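Local coordinates for epidermin biosynthesis protein EpiD (Staphylococcus aureus, PDB 3QJG) that probably catalyses, as an FMN-dependent decarboxylase, the oxidative decarboxylation of the C-terminal cysteine of the epidermin precursor peptide, at residues Val8-Cys13 with His23-Leu28. Numbering follows the deposited sequence.
Sequences VLICLC and HYIIEL. With FMN (flavin mononucleotide), chain M.
Ile10 reaches from its strand to Ile25 and Leu28 of the facing helix, and its side chain makes the closest approaches between the two segments. Its CB already points at the helix, yet lies too far from it for contact. Branch CG2, set anti to the backbone N, meets nothing on helix residues 23-28. The other branch does the work: with chi1 at -58°, Ile10 CG1 stands anti to the carbonyl carbon and comes within 4.2 Å of Leu28 CD1. A chi2 of 155° then extends the chain, and the terminal methyl Ile10 CD1 arrives 3.6 Å from Ile25 CG1 and 3.9 Å from Leu28 CD1. Ile25 CG1 and Leu28 CD1 are 6.0 Å apart, and the methyl lodges between them from the strand side. Leu28, one helical turn after Ile25, turns its CB inward as well, and Val8 CG1 meets that CB more loosely, at 4.5 Å.

The segment axes approach to 10.7 Å and run at 172°, almost exactly antiparallel. This is the geometry of the first half of a beta-alpha-beta crossover: strand 7-12, helix 21-28, then strand 34-39, which returns parallel beside the first, as in the Rossmann-like fold of the flavoprotein family. Val35 on that returning strand touches Val8, Ile10 and Leu28, extending the same apolar layer, while Leu172 of helix 168-174 packs on Leu28. All four touching residues are buried, and no hydrogen bond links the two segments, which leaves side-chain packing as their direct contact. Past the strand's end the chain changes role: Cys13 belongs to the FMN pocket, its CA 3.8 Å from phosphate oxygen O3P of FMN, and its carbonyl O accepts a hydrogen bond from Ser18 OG.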
loop_
_atom_site.group_PDB
_atom_site.type_symbol
_atom_site.label_atom_id
_atom_site.label_comp_id
_atom_site.label_asym_id
_atom_site.label_seq_id
_atom_site.Cartn_x
_atom_site.Cartn_y
_atom_site.Cartn_z
ATOM N N VAL A 8 14.578 36.976 -3.090
ATOM C CA VAL A 8 13.168 37.161 -2.682
ATOM C C VAL A 8 12.567 35.772 -2.541
ATOM O O VAL A 8 12.975 34.858 -3.239
ATOM C CB VAL A 8 12.362 37.964 -3.698
ATOM C CG1 VAL A 8 12.437 37.280 -5.086
ATOM C CG2 VAL A 8 10.898 38.122 -3.209
ATOM N N LEU A 9 11.652 35.612 -1.604
ATOM C CA LEU A 9 10.960 34.373 -1.454
ATOM C C LEU A 9 9.517 34.668 -1.775
ATOM O O LEU A 9 8.954 35.633 -1.220
ATOM C CB LEU A 9 11.110 33.820 -0.028
ATOM C CG LEU A 9 10.289 32.587 0.381
ATOM C CD1 LEU A 9 10.646 31.330 -0.495
ATOM C CD2 LEU A 9 10.496 32.322 1.898
ATOM N N ILE A 10 8.915 33.849 -2.659
ATOM C CA ILE A 10 7.486 33.948 -2.918
ATOM C C ILE A 10 6.758 32.894 -2.127
ATOM O O ILE A 10 7.057 31.734 -2.240
ATOM C CB ILE A 10 7.135 33.744 -4.402
ATOM C CG1 ILE A 10 7.862 34.757 -5.280
ATOM C CG2 ILE A 10 5.623 33.836 -4.630
ATOM C CD1 ILE A 10 8.064 34.256 -6.739
ATOM N N CYS A 11 5.789 33.318 -1.337
ATOM C CA CYS A 11 4.934 32.415 -0.598
ATOM C C CYS A 11 3.595 32.265 -1.327
ATOM O O CYS A 11 2.888 33.214 -1.451
ATOM C CB CYS A 11 4.764 32.950 0.830
ATOM S SG CYS A 11 6.384 33.149 1.686
ATOM N N LEU A 12 3.262 31.071 -1.809
ATOM C CA LEU A 12 2.023 30.835 -2.562
ATOM C C LEU A 12 0.942 30.286 -1.646
ATOM O O LEU A 12 1.190 29.364 -0.938
ATOM C CB LEU A 12 2.237 29.745 -3.592
ATOM C CG LEU A 12 3.241 29.978 -4.672
ATOM C CD1 LEU A 12 3.360 28.750 -5.506
ATOM C CD2 LEU A 12 2.749 31.196 -5.417
ATOM N N CYS A 13 -0.265 30.774 -1.753
ATOM C CA CYS A 13 -1.339 30.250 -0.939
ATOM C C CYS A 13 -2.392 29.525 -1.823
ATOM O O CYS A 13 -2.275 29.489 -3.061
ATOM C CB CYS A 13 -1.946 31.378 -0.155
ATOM S SG CYS A 13 -0.872 32.204 1.050
ATOM N N HIS A 23 5.028 33.484 -14.168
ATOM C CA HIS A 23 5.193 34.823 -14.768
ATOM C C HIS A 23 5.891 35.780 -13.796
ATOM O O HIS A 23 6.779 36.515 -14.192
ATOM C CB HIS A 23 3.830 35.439 -15.189
ATOM C CG HIS A 23 2.999 34.537 -16.051
ATOM N ND1 HIS A 23 3.491 33.952 -17.204
ATOM C CD2 HIS A 23 1.713 34.110 -15.925
ATOM C CE1 HIS A 23 2.544 33.202 -17.746
ATOM N NE2 HIS A 23 1.457 33.275 -16.987
ATOM N N TYR A 24 5.465 35.761 -12.532
ATOM C CA TYR A 24 6.049 36.603 -11.512
ATOM C C TYR A 24 7.495 36.188 -11.237
ATOM O O TYR A 24 8.402 37.021 -11.125
ATOM C CB TYR A 24 5.215 36.508 -10.245
ATOM C CG TYR A 24 3.821 37.079 -10.377
ATOM C CD1 TYR A 24 3.509 38.335 -9.871
ATOM C CD2 TYR A 24 2.804 36.351 -10.962
ATOM C CE1 TYR A 24 2.235 38.836 -9.955
ATOM C CE2 TYR A 24 1.523 36.862 -11.071
ATOM C CZ TYR A 24 1.234 38.101 -10.553
ATOM O OH TYR A 24 -0.056 38.595 -10.664
ATOM N N ILE A 25 7.732 34.888 -11.168
ATOM C CA ILE A 25 9.103 34.410 -10.998
ATOM C C ILE A 25 9.975 34.910 -12.144
ATOM O O ILE A 25 11.065 35.434 -11.914
ATOM C CB ILE A 25 9.198 32.886 -10.967
ATOM C CG1 ILE A 25 8.421 32.329 -9.760
ATOM C CG2 ILE A 25 10.664 32.474 -10.956
ATOM C CD1 ILE A 25 8.183 30.808 -9.834
ATOM N N ILE A 26 9.491 34.778 -13.377
ATOM C CA ILE A 26 10.313 35.167 -14.519
ATOM C C ILE A 26 10.726 36.644 -14.395
ATOM O O ILE A 26 11.880 37.026 -14.732
ATOM C CB ILE A 26 9.590 34.878 -15.885
ATOM C CG1 ILE A 26 9.573 33.366 -16.188
ATOM C CG2 ILE A 26 10.262 35.621 -17.072
ATOM C CD1 ILE A 26 9.353 33.032 -17.705
ATOM N N GLU A 27 9.788 37.469 -13.947
ATOM C CA GLU A 27 9.991 38.902 -13.874
ATOM C C GLU A 27 10.830 39.332 -12.662
ATOM O O GLU A 27 11.586 40.265 -12.752
ATOM C CB GLU A 27 8.632 39.647 -13.883
ATOM C CG GLU A 27 7.808 39.531 -15.191
ATOM C CD GLU A 27 8.631 39.744 -16.492
ATOM O OE1 GLU A 27 8.691 38.812 -17.334
ATOM O OE2 GLU A 27 9.199 40.846 -16.673
ATOM N N LEU A 28 10.641 38.673 -11.515
ATOM C CA LEU A 28 11.456 38.912 -10.328
ATOM C C LEU A 28 12.929 38.545 -10.565
ATOM O O LEU A 28 13.810 39.201 -10.020
ATOM C CB LEU A 28 10.844 38.194 -9.160
ATOM C CG LEU A 28 9.565 38.892 -8.672
ATOM C CD1 LEU A 28 8.719 37.964 -7.822
ATOM C CD2 LEU A 28 9.931 40.103 -7.881
HETATM N N1 FMN M . -9.119 31.615 -0.622
HETATM C C2 FMN M . -8.660 32.905 -0.693
HETATM O O2 FMN M . -8.508 33.548 0.338
HETATM N N3 FMN M . -8.414 33.485 -1.896
HETATM C C4 FMN M . -8.610 32.802 -3.057
HETATM O O4 FMN M . -8.376 33.406 -4.077
HETATM C C4A FMN M . -9.085 31.493 -3.030
HETATM N N5 FMN M . -9.291 30.755 -4.178
HETATM C C5A FMN M . -9.694 29.461 -4.087
HETATM C C6 FMN M . -9.949 28.740 -5.245
HETATM C C7 FMN M . -10.361 27.426 -5.156
HETATM C C7M FMN M . -10.614 26.589 -6.376
HETATM C C8 FMN M . -10.547 26.848 -3.894
HETATM C C8M FMN M . -11.052 25.435 -3.725
HETATM C C9 FMN M . -10.346 27.580 -2.742
HETATM C C9A FMN M . -9.916 28.896 -2.826
HETATM N N10 FMN M . -9.737 29.635 -1.657
HETATM C C10 FMN M . -9.318 30.915 -1.776
HETATM C "C1'" FMN M . -9.953 29.093 -0.268
HETATM C "C2'" FMN M . -8.619 28.764 0.397
HETATM O "O2'" FMN M . -7.825 27.932 -0.470
HETATM C "C3'" FMN M . -8.946 28.168 1.717
HETATM O "O3'" FMN M . -9.592 29.128 2.587
HETATM C "C4'" FMN M . -7.697 27.598 2.389
HETATM O "O4'" FMN M . -7.999 27.158 3.703
HETATM C "C5'" FMN M . -6.611 28.607 2.567
HETATM O "O5'" FMN M . -5.471 27.877 2.981
HETATM P P FMN M . -4.000 28.525 2.926
HETATM O O1P FMN M . -3.160 27.759 3.900
HETATM O O2P FMN M . -4.101 29.968 3.299
HETATM O O3P FMN M . -3.241 28.348 1.679
#